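Local coordinates for 3-Hydroxyacyl-CoA dehydrogenase (PDB 4PZC), which catalyses the NAD-dependent interconversion of (S)-3-hydroxybutyryl-CoA and acetoacetyl-CoA, as a member of the 3-hydroxyacyl-CoA dehydrogenase family, at residues V6-A11 / V29-I34. Residues are numbered along the deposited sequence; the frame is centred on the assembly and turned at random.
Sequences VGIVGA and VVMVDI
Ile8 and Met31 sit side by side on neighbouring parallel strands, 5-9 and 28-32, which with helix 13-23 form the first beta-alpha-beta unit of the NAD-binding Rossmann fold. Their backbones are laced by four hydrogen bonds. Val30 N reaches Val6 O at 3.2 Å from well above the carbonyl plane, whereas Val32 N meets Ile8 O at 2.8 Å almost head-on, with a C=O...N angle of 176°. Ile8 N bonds to Val30 O, and Gly10 N carries the ladder past the end of its strand by donating to Val32 O.

On the face covered by helix 13-23, Ile8 spreads its branches over two partners. CB lies about equally near Met31 CG and the backbone Val30 O, and CG2, anti to the backbone N, packs against Met31 CG at 4.0 Å. The longer branch turns toward Val29: with CG1 beside the backbone N (chi1 -63°) and the chain then extended, CG1 approaches Val29 CG1 and the terminal CD1 closes on that methyl at 3.6 Å. Ile18 and Ala19 of the helix also touch this side chain. Met31 bends beyond CG, passing near Gly10 O and bringing SD against Ala11 CB. The other face carries Val9 and Val32; Val9 packs on Ile100 and Ile104 of helix 94-107.

Past the strands, Gly10 and Ala11 open the glycine-rich GxGxxG turn, predicted to bind NAD, and Asp33 is a known NAD contact, though no cofactor is bound to this chain. The Asp33 carboxylate ties the turn to the loop that follows strand 28-32: OD1 accepts Ile34 N through its anti lone pair, while OD2 takes Ala11 N at 2.9 Å, also on its anti side but 25° out of the carboxylate plane.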
ATOM      1  N   VAL A   6      12.154  30.017 -13.618  1.00 74.97           N
ATOM      2  CA  VAL A   6      12.726  28.762 -13.102  1.00 77.47           C
ATOM      3  C   VAL A   6      13.713  28.092 -14.060  1.00 78.82           C
ATOM      4  O   VAL A   6      13.335  27.624 -15.150  1.00 63.27           O
ATOM      5  CB  VAL A   6      11.613  27.732 -12.818  1.00 80.89           C
ATOM      6  CG1 VAL A   6      12.178  26.331 -12.594  1.00 77.60           C
ATOM      7  CG2 VAL A   6      10.785  28.180 -11.626  1.00 87.15           C
ATOM      8  N   GLY A   7      14.969  28.014 -13.623  1.00 81.20           N
ATOM      9  CA  GLY A   7      15.971  27.193 -14.293  1.00 82.28           C
ATOM     10  C   GLY A   7      15.638  25.705 -14.220  1.00 82.48           C
ATOM     11  O   GLY A   7      15.114  25.223 -13.211  1.00 71.66           O
ATOM     12  N   ILE A   8      15.914  24.989 -15.311  1.00 81.43           N
ATOM     13  CA  ILE A   8      15.868  23.528 -15.331  1.00 78.85           C
ATOM     14  C   ILE A   8      17.089  22.994 -16.057  1.00 74.88           C
ATOM     15  O   ILE A   8      17.309  23.350 -17.213  1.00 80.44           O
ATOM     16  CB  ILE A   8      14.629  23.008 -16.065  1.00 75.98           C
ATOM     17  CG1 ILE A   8      13.376  23.455 -15.320  1.00 77.49           C
ATOM     18  CG2 ILE A   8      14.674  21.484 -16.179  1.00 80.06           C
ATOM     19  CD1 ILE A   8      12.083  22.925 -15.896  1.00 75.87           C
ATOM     20  N   VAL A   9      17.875  22.152 -15.394  1.00 64.59           N
ATOM     21  CA  VAL A   9      18.914  21.414 -16.102  1.00 63.99           C
ATOM     22  C   VAL A   9      18.390  20.025 -16.375  1.00 61.64           C
ATOM     23  O   VAL A   9      17.994  19.318 -15.453  1.00 63.41           O
ATOM     24  CB  VAL A   9      20.248  21.333 -15.327  1.00 64.26           C
ATOM     25  CG1 VAL A   9      21.220  20.386 -16.022  1.00 66.39           C
ATOM     26  CG2 VAL A   9      20.884  22.709 -15.202  1.00 63.81           C
ATOM     27  N   GLY A  10      18.415  19.633 -17.644  1.00 60.89           N
ATOM     28  CA  GLY A  10      17.888  18.347 -18.067  1.00 59.99           C
ATOM     29  C   GLY A  10      16.576  18.562 -18.785  1.00 61.62           C
ATOM     30  O   GLY A  10      15.657  19.189 -18.253  1.00 60.50           O
ATOM     31  N   ALA A  11      16.502  18.055 -20.007  1.00 65.46           N
ATOM     32  CA  ALA A  11      15.307  18.151 -20.825  1.00 70.05           C
ATOM     33  C   ALA A  11      14.688  16.776 -21.088  1.00 74.10           C
ATOM     34  O   ALA A  11      13.801  16.662 -21.929  1.00 86.79           O
ATOM     35  CB  ALA A  11      15.645  18.833 -22.137  1.00 71.80           C
ATOM     36  N   VAL A  29      10.417  29.538 -17.944  1.00 78.13           N
ATOM     37  CA  VAL A  29      11.327  28.411 -17.777  1.00 80.39           C
ATOM     38  C   VAL A  29      12.521  28.493 -18.713  1.00 79.53           C
ATOM     39  O   VAL A  29      12.356  28.492 -19.930  1.00 85.83           O
ATOM     40  CB  VAL A  29      10.620  27.067 -18.058  1.00 80.02           C
ATOM     41  CG1 VAL A  29      11.596  25.907 -17.899  1.00 82.57           C
ATOM     42  CG2 VAL A  29       9.427  26.875 -17.141  1.00 81.23           C
ATOM     43  N   VAL A  30      13.718  28.550 -18.140  1.00 79.03           N
ATOM     44  CA  VAL A  30      14.959  28.361 -18.898  1.00 85.04           C
ATOM     45  C   VAL A  30      15.355  26.874 -18.810  1.00 84.29           C
ATOM     46  O   VAL A  30      15.774  26.408 -17.744  1.00 86.38           O
ATOM     47  CB  VAL A  30      16.097  29.262 -18.342  1.00 89.12           C
ATOM     48  CG1 VAL A  30      17.422  28.991 -19.042  1.00 96.00           C
ATOM     49  CG2 VAL A  30      15.735  30.733 -18.466  1.00 89.62           C
ATOM     50  N   MET A  31      15.216  26.128 -19.908  1.00 77.78           N
ATOM     51  CA  MET A  31      15.448  24.673 -19.871  1.00 77.20           C
ATOM     52  C   MET A  31      16.683  24.257 -20.653  1.00 73.05           C
ATOM     53  O   MET A  31      16.636  24.156 -21.875  1.00 77.28           O
ATOM     54  CB  MET A  31      14.235  23.908 -20.406  1.00 79.36           C
ATOM     55  CG  MET A  31      14.236  22.436 -20.021  1.00 82.39           C
ATOM     56  SD  MET A  31      13.744  21.296 -21.327  1.00 87.24           S
ATOM     57  CE  MET A  31      12.032  21.734 -21.564  1.00 87.19           C
ATOM     58  N   VAL A  32      17.768  23.972 -19.938  1.00 69.05           N
ATOM     59  CA  VAL A  32      19.063  23.695 -20.559  1.00 66.01           C
ATOM     60  C   VAL A  32      19.247  22.190 -20.782  1.00 64.14           C
ATOM     61  O   VAL A  32      18.573  21.391 -20.155  1.00 70.54           O
ATOM     62  CB  VAL A  32      20.212  24.270 -19.702  1.00 66.70           C
ATOM     63  CG1 VAL A  32      21.521  24.278 -20.485  1.00 72.63           C
ATOM     64  CG2 VAL A  32      19.886  25.682 -19.240  1.00 63.06           C
ATOM     65  N   ASP A  33      20.128  21.810 -21.701  1.00 63.78           N
ATOM     66  CA  ASP A  33      20.536  20.398 -21.905  1.00 66.68           C
ATOM     67  C   ASP A  33      21.663  20.387 -22.948  1.00 72.01           C
ATOM     68  O   ASP A  33      21.803  21.345 -23.712  1.00 85.64           O
ATOM     69  CB  ASP A  33      19.354  19.500 -22.346  1.00 66.43           C
ATOM     70  CG  ASP A  33      19.606  17.996 -22.105  1.00 59.73           C
ATOM     71  OD1 ASP A  33      20.726  17.519 -22.323  1.00 52.82           O
ATOM     72  OD2 ASP A  33      18.671  17.270 -21.723  1.00 60.16           O
ATOM     73  N   ILE A  34      22.464  19.321 -22.983  1.00 78.95           N
ATOM     74  CA  ILE A  34      23.745  19.337 -23.725  1.00 81.91           C
ATOM     75  C   ILE A  34      23.679  19.483 -25.255  1.00 82.40           C
ATOM     76  O   ILE A  34      24.614  20.025 -25.824  1.00 83.44           O
ATOM     77  CB  ILE A  34      24.673  18.145 -23.363  1.00 86.54           C
ATOM     78  CG1 ILE A  34      23.959  16.794 -23.567  1.00 85.79           C
ATOM     79  CG2 ILE A  34      25.232  18.318 -21.947  1.00 83.27           C
ATOM     80  CD1 ILE A  34      24.877  15.594 -23.454  1.00 89.82           C
TER